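Local coordinates for cytosolic phospholipase A2 delta (PDB 5IZ5), which hydrolyses glycerophospholipids at the sn-2 position in a calcium-dependent manner, with a preference for linoleic acid, releasing a free fatty acid and a lysophospholipid, at residues Leu83-Ser86 with Gln87-Asn90; Glu407-Ala410 with Ser411-Arg414; Glu417-Ala420 with Glu421-His424. The protein carries 3 engineered substitutions. All blocks are in the same frame, centred on the assembly; numbering follows the deposited sequence.

Interaction 1: residues Leu83-Ser86 with Gln87-Asn90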
loop_
_atom_site.group_PDB
_atom_site.type_symbol
_atom_site.label_atom_id
_atom_site.label_comp_id
_atom_site.label_asym_id
_atom_site.label_seq_id
_atom_site.Cartn_x
_atom_site.Cartn_y
_atom_site.Cartn_z
ATOM N N LEU B 83 -1.137 32.306 0.899
ATOM C CA LEU B 83 -0.239 32.165 -0.249
ATOM C C LEU B 83 -0.615 30.884 -1.011
ATOM O O LEU B 83 -0.689 29.805 -0.424
ATOM C CB LEU B 83 1.231 32.157 0.187
ATOM C CG LEU B 83 2.186 32.924 -0.758
ATOM C CD1 LEU B 83 1.749 34.374 -0.954
ATOM C CD2 LEU B 83 3.627 32.890 -0.264
ATOM N N ILE B 84 -0.872 31.024 -2.313
ATOM C CA ILE B 84 -1.379 29.944 -3.157
ATOM C C ILE B 84 -0.369 29.564 -4.249
ATOM O O ILE B 84 0.081 30.415 -5.020
ATOM C CB ILE B 84 -2.710 30.373 -3.822
ATOM C CG1 ILE B 84 -3.799 30.612 -2.760
ATOM C CG2 ILE B 84 -3.172 29.356 -4.863
ATOM C CD1 ILE B 84 -4.107 29.426 -1.868
ATOM N N GLN B 85 -0.018 28.282 -4.302
ATOM C CA GLN B 85 0.828 27.724 -5.363
ATOM C C GLN B 85 -0.069 27.204 -6.481
ATOM O O GLN B 85 -0.827 26.255 -6.293
ATOM C CB GLN B 85 1.713 26.605 -4.801
ATOM C CG GLN B 85 2.554 25.833 -5.804
ATOM C CD GLN B 85 3.330 26.728 -6.747
ATOM O OE1 GLN B 85 2.988 26.846 -7.920
ATOM N NE2 GLN B 85 4.380 27.359 -6.240
ATOM N N SER B 86 0.019 27.840 -7.645
ATOM C CA SER B 86 -0.852 27.517 -8.782
ATOM C C SER B 86 -0.665 26.092 -9.324
ATOM O O SER B 86 -1.574 25.537 -9.925
ATOM C CB SER B 86 -0.628 28.522 -9.921
ATOM O OG SER B 86 0.709 28.463 -10.402
ATOM N N GLN B 87 0.510 25.508 -9.107
ATOM C CA GLN B 87 0.824 24.170 -9.614
ATOM C C GLN B 87 0.277 22.998 -8.782
ATOM O O GLN B 87 0.425 21.826 -9.187
ATOM C CB GLN B 87 2.333 24.010 -9.731
ATOM C CG GLN B 87 2.998 24.873 -10.785
ATOM C CD GLN B 87 2.322 24.784 -12.143
ATOM O OE1 GLN B 87 1.408 25.556 -12.421
ATOM N NE2 GLN B 87 2.754 23.851 -12.987
ATOM N N VAL B 88 -0.335 23.280 -7.632
ATOM C CA VAL B 88 -0.970 22.215 -6.856
ATOM C C VAL B 88 -2.475 22.392 -6.828
ATOM O O VAL B 88 -2.995 23.471 -7.098
ATOM C CB VAL B 88 -0.427 22.083 -5.404
ATOM C CG1 VAL B 88 1.064 21.825 -5.413
ATOM C CG2 VAL B 88 -0.750 23.298 -4.548
ATOM N N LYS B 89 -3.170 21.304 -6.525
ATOM C CA LYS B 89 -4.604 21.358 -6.317
ATOM C C LYS B 89 -4.888 21.948 -4.942
ATOM O O LYS B 89 -4.397 21.456 -3.928
ATOM C CB LYS B 89 -5.245 19.984 -6.465
ATOM C CG LYS B 89 -6.539 20.016 -7.256
ATOM C CD LYS B 89 -6.342 20.347 -8.732
ATOM C CE LYS B 89 -7.551 21.034 -9.345
ATOM N NZ LYS B 89 -8.889 20.541 -8.938
ATOM N N ASN B 90 -5.677 23.012 -4.932
ATOM C CA ASN B 90 -5.995 23.739 -3.715
ATOM C C ASN B 90 -7.491 23.689 -3.471
ATOM O O ASN B 90 -8.271 24.242 -4.253
ATOM C CB ASN B 90 -5.545 25.187 -3.839
ATOM C CG ASN B 90 -4.040 25.323 -3.890
ATOM O OD1 ASN B 90 -3.345 24.970 -2.936
ATOM N ND2 ASN B 90 -3.525 25.832 -5.008
HETATM O O HOH W 1 -0.915 26.560 -2.320
#

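Interaction 2: residues Glu407-Ala410 with Ser411-Arg414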
loop_
_atom_site.group_PDB
_atom_site.type_symbol
_atom_site.label_atom_id
_atom_site.label_comp_id
_atom_site.label_asym_id
_atom_site.label_seq_id
_atom_site.Cartn_x
_atom_site.Cartn_y
_atom_site.Cartn_z
ATOM N N GLU B 407 6.346 -22.146 25.586
ATOM C CA GLU B 407 7.525 -21.330 25.244
ATOM C C GLU B 407 7.218 -20.403 24.069
ATOM O O GLU B 407 7.548 -19.213 24.090
ATOM C CB GLU B 407 8.732 -22.225 24.912
ATOM C CG GLU B 407 10.052 -21.484 24.584
ATOM C CD GLU B 407 10.968 -21.310 25.785
ATOM O OE1 GLU B 407 11.445 -22.331 26.313
ATOM O OE2 GLU B 407 11.236 -20.162 26.207
ATOM N N ARG B 408 6.575 -20.955 23.049
ATOM C CA ARG B 408 6.243 -20.203 21.849
ATOM C C ARG B 408 5.222 -19.091 22.124
ATOM O O ARG B 408 5.398 -17.947 21.702
ATOM C CB ARG B 408 5.782 -21.157 20.748
ATOM C CG ARG B 408 6.935 -21.659 19.896
ATOM C CD ARG B 408 6.659 -21.718 18.410
ATOM N NE ARG B 408 7.663 -22.509 17.684
ATOM C CZ ARG B 408 7.684 -23.841 17.671
ATOM N NH1 ARG B 408 6.767 -24.537 18.341
ATOM N NH2 ARG B 408 8.631 -24.484 16.997
ATOM N N LEU B 409 4.171 -19.420 22.868
ATOM C CA LEU B 409 3.149 -18.443 23.218
ATOM C C LEU B 409 3.725 -17.304 24.067
ATOM O O LEU B 409 3.418 -16.126 23.835
ATOM C CB LEU B 409 1.999 -19.148 23.933
ATOM C CG LEU B 409 1.192 -20.110 23.039
ATOM C CD1 LEU B 409 0.222 -20.897 23.900
ATOM C CD2 LEU B 409 0.446 -19.417 21.904
ATOM N N ALA B 410 4.592 -17.656 25.014
ATOM C CA ALA B 410 5.307 -16.674 25.825
ATOM C C ALA B 410 6.173 -15.752 24.959
ATOM O O ALA B 410 6.199 -14.536 25.172
ATOM C CB ALA B 410 6.169 -17.372 26.861
ATOM N N SER B 411 6.863 -16.330 23.977
ATOM C CA SER B 411 7.683 -15.552 23.042
ATOM C C SER B 411 6.842 -14.566 22.250
ATOM O O SER B 411 7.280 -13.439 22.022
ATOM C CB SER B 411 8.439 -16.462 22.071
ATOM O OG SER B 411 9.247 -17.367 22.787
ATOM N N TYR B 412 5.647 -14.976 21.822
ATOM C CA TYR B 412 4.778 -14.055 21.099
ATOM C C TYR B 412 4.456 -12.859 21.980
ATOM O O TYR B 412 4.563 -11.698 21.557
ATOM C CB TYR B 412 3.443 -14.692 20.664
ATOM C CG TYR B 412 3.483 -15.830 19.675
ATOM C CD1 TYR B 412 4.620 -16.107 18.914
ATOM C CD2 TYR B 412 2.349 -16.618 19.481
ATOM C CE1 TYR B 412 4.627 -17.151 18.008
ATOM C CE2 TYR B 412 2.348 -17.658 18.576
ATOM C CZ TYR B 412 3.489 -17.916 17.840
ATOM O OH TYR B 412 3.501 -18.952 16.945
ATOM N N ARG B 413 4.047 -13.153 23.207
ATOM C CA ARG B 413 3.643 -12.118 24.140
ATOM C C ARG B 413 4.784 -11.156 24.431
ATOM O O ARG B 413 4.596 -9.938 24.411
ATOM C CB ARG B 413 3.145 -12.745 25.443
ATOM C CG ARG B 413 2.632 -11.722 26.447
ATOM C CD ARG B 413 1.614 -10.799 25.819
ATOM N NE ARG B 413 0.357 -10.805 26.565
ATOM C CZ ARG B 413 -0.030 -9.888 27.441
ATOM N NH1 ARG B 413 0.725 -8.846 27.728
ATOM N NH2 ARG B 413 -1.198 -10.019 28.040
ATOM N N ARG B 414 5.960 -11.721 24.679
ATOM C CA ARG B 414 7.140 -10.950 24.996
ATOM C C ARG B 414 7.474 -10.038 23.835
ATOM O O ARG B 414 7.700 -8.848 24.036
ATOM C CB ARG B 414 8.316 -11.866 25.315
ATOM C CG ARG B 414 8.369 -12.329 26.748
ATOM C CD ARG B 414 9.708 -12.955 27.081
ATOM N NE ARG B 414 10.077 -13.997 26.121
ATOM C CZ ARG B 414 9.863 -15.304 26.285
ATOM N NH1 ARG B 414 9.286 -15.782 27.382
ATOM N NH2 ARG B 414 10.239 -16.150 25.335
#

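Interaction 3: residues Glu417-Ala420 with Glu421-His424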
loop_
_atom_site.group_PDB
_atom_site.type_symbol
_atom_site.label_atom_id
_atom_site.label_comp_id
_atom_site.label_asym_id
_atom_site.label_seq_id
_atom_site.Cartn_x
_atom_site.Cartn_y
_atom_site.Cartn_z
ATOM N N GLU B 417 4.879 -7.247 23.526
ATOM C CA GLU B 417 5.091 -6.280 24.610
ATOM C C GLU B 417 6.237 -5.320 24.287
ATOM O O GLU B 417 6.105 -4.122 24.489
ATOM C CB GLU B 417 5.384 -6.990 25.929
ATOM C CG GLU B 417 4.169 -7.678 26.527
ATOM C CD GLU B 417 3.308 -6.775 27.393
ATOM O OE1 GLU B 417 3.688 -5.621 27.674
ATOM O OE2 GLU B 417 2.233 -7.238 27.816
ATOM N N LEU B 418 7.348 -5.850 23.770
ATOM C CA LEU B 418 8.481 -5.005 23.398
ATOM C C LEU B 418 8.079 -4.059 22.287
ATOM O O LEU B 418 8.296 -2.859 22.406
ATOM C CB LEU B 418 9.722 -5.826 23.019
ATOM C CG LEU B 418 10.891 -5.078 22.356
ATOM C CD1 LEU B 418 11.578 -4.155 23.348
ATOM C CD2 LEU B 418 11.893 -6.051 21.758
ATOM N N ARG B 419 7.460 -4.596 21.238
ATOM C CA ARG B 419 6.997 -3.788 20.111
ATOM C C ARG B 419 6.133 -2.624 20.557
ATOM O O ARG B 419 6.300 -1.500 20.077
ATOM C CB ARG B 419 6.219 -4.639 19.106
ATOM C CG ARG B 419 7.106 -5.587 18.312
ATOM C CD ARG B 419 6.306 -6.470 17.366
ATOM N NE ARG B 419 5.651 -5.691 16.322
ATOM C CZ ARG B 419 6.264 -5.194 15.250
ATOM N NH1 ARG B 419 7.562 -5.400 15.048
ATOM N NH2 ARG B 419 5.574 -4.488 14.366
ATOM N N ALA B 420 5.207 -2.900 21.468
ATOM C CA ALA B 420 4.327 -1.870 22.008
ATOM C C ALA B 420 5.134 -0.761 22.694
ATOM O O ALA B 420 4.897 0.418 22.456
ATOM C CB ALA B 420 3.328 -2.488 22.981
ATOM N N GLU B 421 6.097 -1.146 23.526
ATOM C CA GLU B 421 6.961 -0.176 24.201
ATOM C C GLU B 421 7.804 0.624 23.204
ATOM O O GLU B 421 8.092 1.794 23.431
ATOM C CB GLU B 421 7.871 -0.872 25.210
ATOM C CG GLU B 421 7.111 -1.438 26.402
ATOM C CD GLU B 421 6.579 -0.386 27.372
ATOM O OE1 GLU B 421 6.813 0.826 27.180
ATOM O OE2 GLU B 421 5.909 -0.787 28.347
ATOM N N GLN B 422 8.192 -0.017 22.101
ATOM C CA GLN B 422 8.909 0.657 21.022
ATOM C C GLN B 422 8.031 1.626 20.226
ATOM O O GLN B 422 8.543 2.418 19.442
ATOM C CB GLN B 422 9.524 -0.372 20.071
ATOM C CG GLN B 422 10.846 -0.924 20.551
ATOM C CD GLN B 422 11.204 -2.249 19.906
ATOM O OE1 GLN B 422 10.380 -2.881 19.236
ATOM N NE2 GLN B 422 12.444 -2.675 20.100
ATOM N N GLY B 423 6.716 1.544 20.404
ATOM C CA GLY B 423 5.808 2.494 19.782
ATOM C C GLY B 423 5.094 1.956 18.559
ATOM O O GLY B 423 4.383 2.707 17.893
ATOM N N HIS B 424 5.279 0.672 18.251
ATOM C CA HIS B 424 4.514 0.030 17.193
ATOM C C HIS B 424 3.090 -0.204 17.672
ATOM O O HIS B 424 2.871 -0.478 18.855
ATOM C CB HIS B 424 5.115 -1.321 16.793
ATOM C CG HIS B 424 6.453 -1.218 16.140
ATOM N ND1 HIS B 424 7.622 -1.538 16.791
ATOM C CD2 HIS B 424 6.811 -0.827 14.894
ATOM C CE1 HIS B 424 8.643 -1.353 15.976
ATOM N NE2 HIS B 424 8.179 -0.923 14.818
HETATM O O HOH W 2 2.608 1.269 21.093
#

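Interaction 1: residues Leu83-Ser86 with Gln87-Asn90
The backbone carbonyl of Q85 is gripped twice by the residues that follow it. N90 ND2 donates to Q85 O at 3.0 Å, with the oxygen lying in the amide plane of N90, and V88 N donates to the same oxygen at 3.3 Å. The two donors come in from opposite faces of the carbonyl, both well out of its plane, and together hold the peptide from either side. The V88 bond closes a type I beta turn from Q85 to V88. Q85 also braces that turn with its side chain: OE1 accepts from the backbone N of Q87 at 3.1 Å, in the plane of its own carbonyl and on a lone pair, with an N-H...O angle of 164°. The chain gets there because CG stands anti to the backbone N (chi1 174°) and then bends at chi2. S23 OG also bonds OE1, and E152 takes NE2, so both ends of this buried amide are satisfied. A leucine in place of Q85 would probably leave the Q87 amide without its acceptor and strip S23 and E152 of a polar mate. A water accepts from Q85 N and donates to N90 OD1, which T57 OG1 also bonds; the N90 amide thus serves both backbone polar groups of Q85, the carbonyl directly and the N-H through the water. Packing surrounds these bonds: I84 CG2 lies 3.5 Å from N90 ND2, and V88 CG2 sits 3.4 Å from Q85 O. Beyond them, I84 rests on L28 and I115, and V88 on V161. This type I beta turn, with side-chain bonds from Q85 and N90, carries the chain from strand 75-85 in one sheet of the C2 beta-sandwich to strand 91-98 in the other.

Interaction 2: residues Glu407-Ala410 with Ser411-Arg414
From E407 to R414 the backbone keeps the regular i to i+4 ladder of an alpha-helix, in which S411, Y412, R413 and R414 each donate their N-H to the carbonyl four residues earlier. The first rung is doubled: S411 OG donates to E407 O at 2.8 Å while S411 N reaches the same oxygen at 3.0 Å, the two coming from opposite faces of the carbonyl plane. S411 OG is placed for this by its first torsion, beside the backbone N and anti to the carbonyl carbon (chi1 -58°), which folds the hydroxyl back along the helix. Y412 lays one face of its ring against the preceding turn, with R408 O 3.4 Å above the ring plane and offset toward the rim. L409, three residues earlier, meets it obliquely, L409 CD2 to Y412 CD2 at 4.2 Å. L409 and Y412 lie on the inward side of helix 406-422 in the catalytic domain: both touch F593 of helix 588-593, and Y412 also packs on L434 and V435 of helix 428-441, where its hydroxyl bonds S438 OG. R408 reaches away from the following turn to the carbonyls of V403 and G442, joining this helix to the chain before it and to the residue that follows helix 428-441. The outward side is charged. R414 bends at chi3 and carries its guanidinium back over the previous turn, one face above A410 O, with NH1 3.5 Å from A410 CB. E407 OE2 remains 4.2 Å from R414 NH2, beyond a salt bridge, although the opposite charges probably attract weakly across the exposed surface. R413 directs its end away from the preceding turn and pairs with E417 one turn further along the helix.

Interaction 3: residues Glu417-Ala420 with Glu421-His424
R419 lays its guanidinium flat on the imidazole of H424, centres 4.2 Å apart and planes 14° from parallel. NH2 does the touching: it stands over one ring face, offset toward the rim, 3.8 Å from H424 CG. A bend at chi3 (65°) brings the flat group round to the ring. The backbone ties the same two residues, H424 N donating to R419 O at 3.0 Å. G423 N donates to A420 O at 3.0 Å, from above the carbonyl plane. With the positive phi of G423 (102°), these two bonds make a Schellman motif at the C-terminus of helix 406-422; a CB at these backbone angles would jam against the carbonyl O of Q422. A water closes the end by donating to both A420 O and H424 O. One turn back, Q422 NE2 lies against L418 CG at 3.6 Å, and Q422 OE1 lies at the edge of the H424 ring, in its plane. Around this cap, R419 NH2 has a long, weak ion pair with D430. The stack sets a cation against a ring whose charge is not known; a neutral imidazole would probably accept the guanidinium more readily, and D430 may offset part of the positive charge.

Interaction 1 is a buried contact in the C2 domain, whereas interactions 2 and 3 are surface contacts on one helix, 406-422, of the catalytic domain. The centres of interactions 1 and 2 are 52 Å apart, on opposite sides of the chain's centre; those of 2 and 3 are 15 Å apart, the two contacts following one another along the same helix. The chemistry follows the setting. Between strands, neutral amides satisfy buried polar groups; in mid-helix, an apolar and aromatic side faces inward while charges line the outside; at the helix end, glycine, water and a guanidinium-imidazole stack finish the last turn.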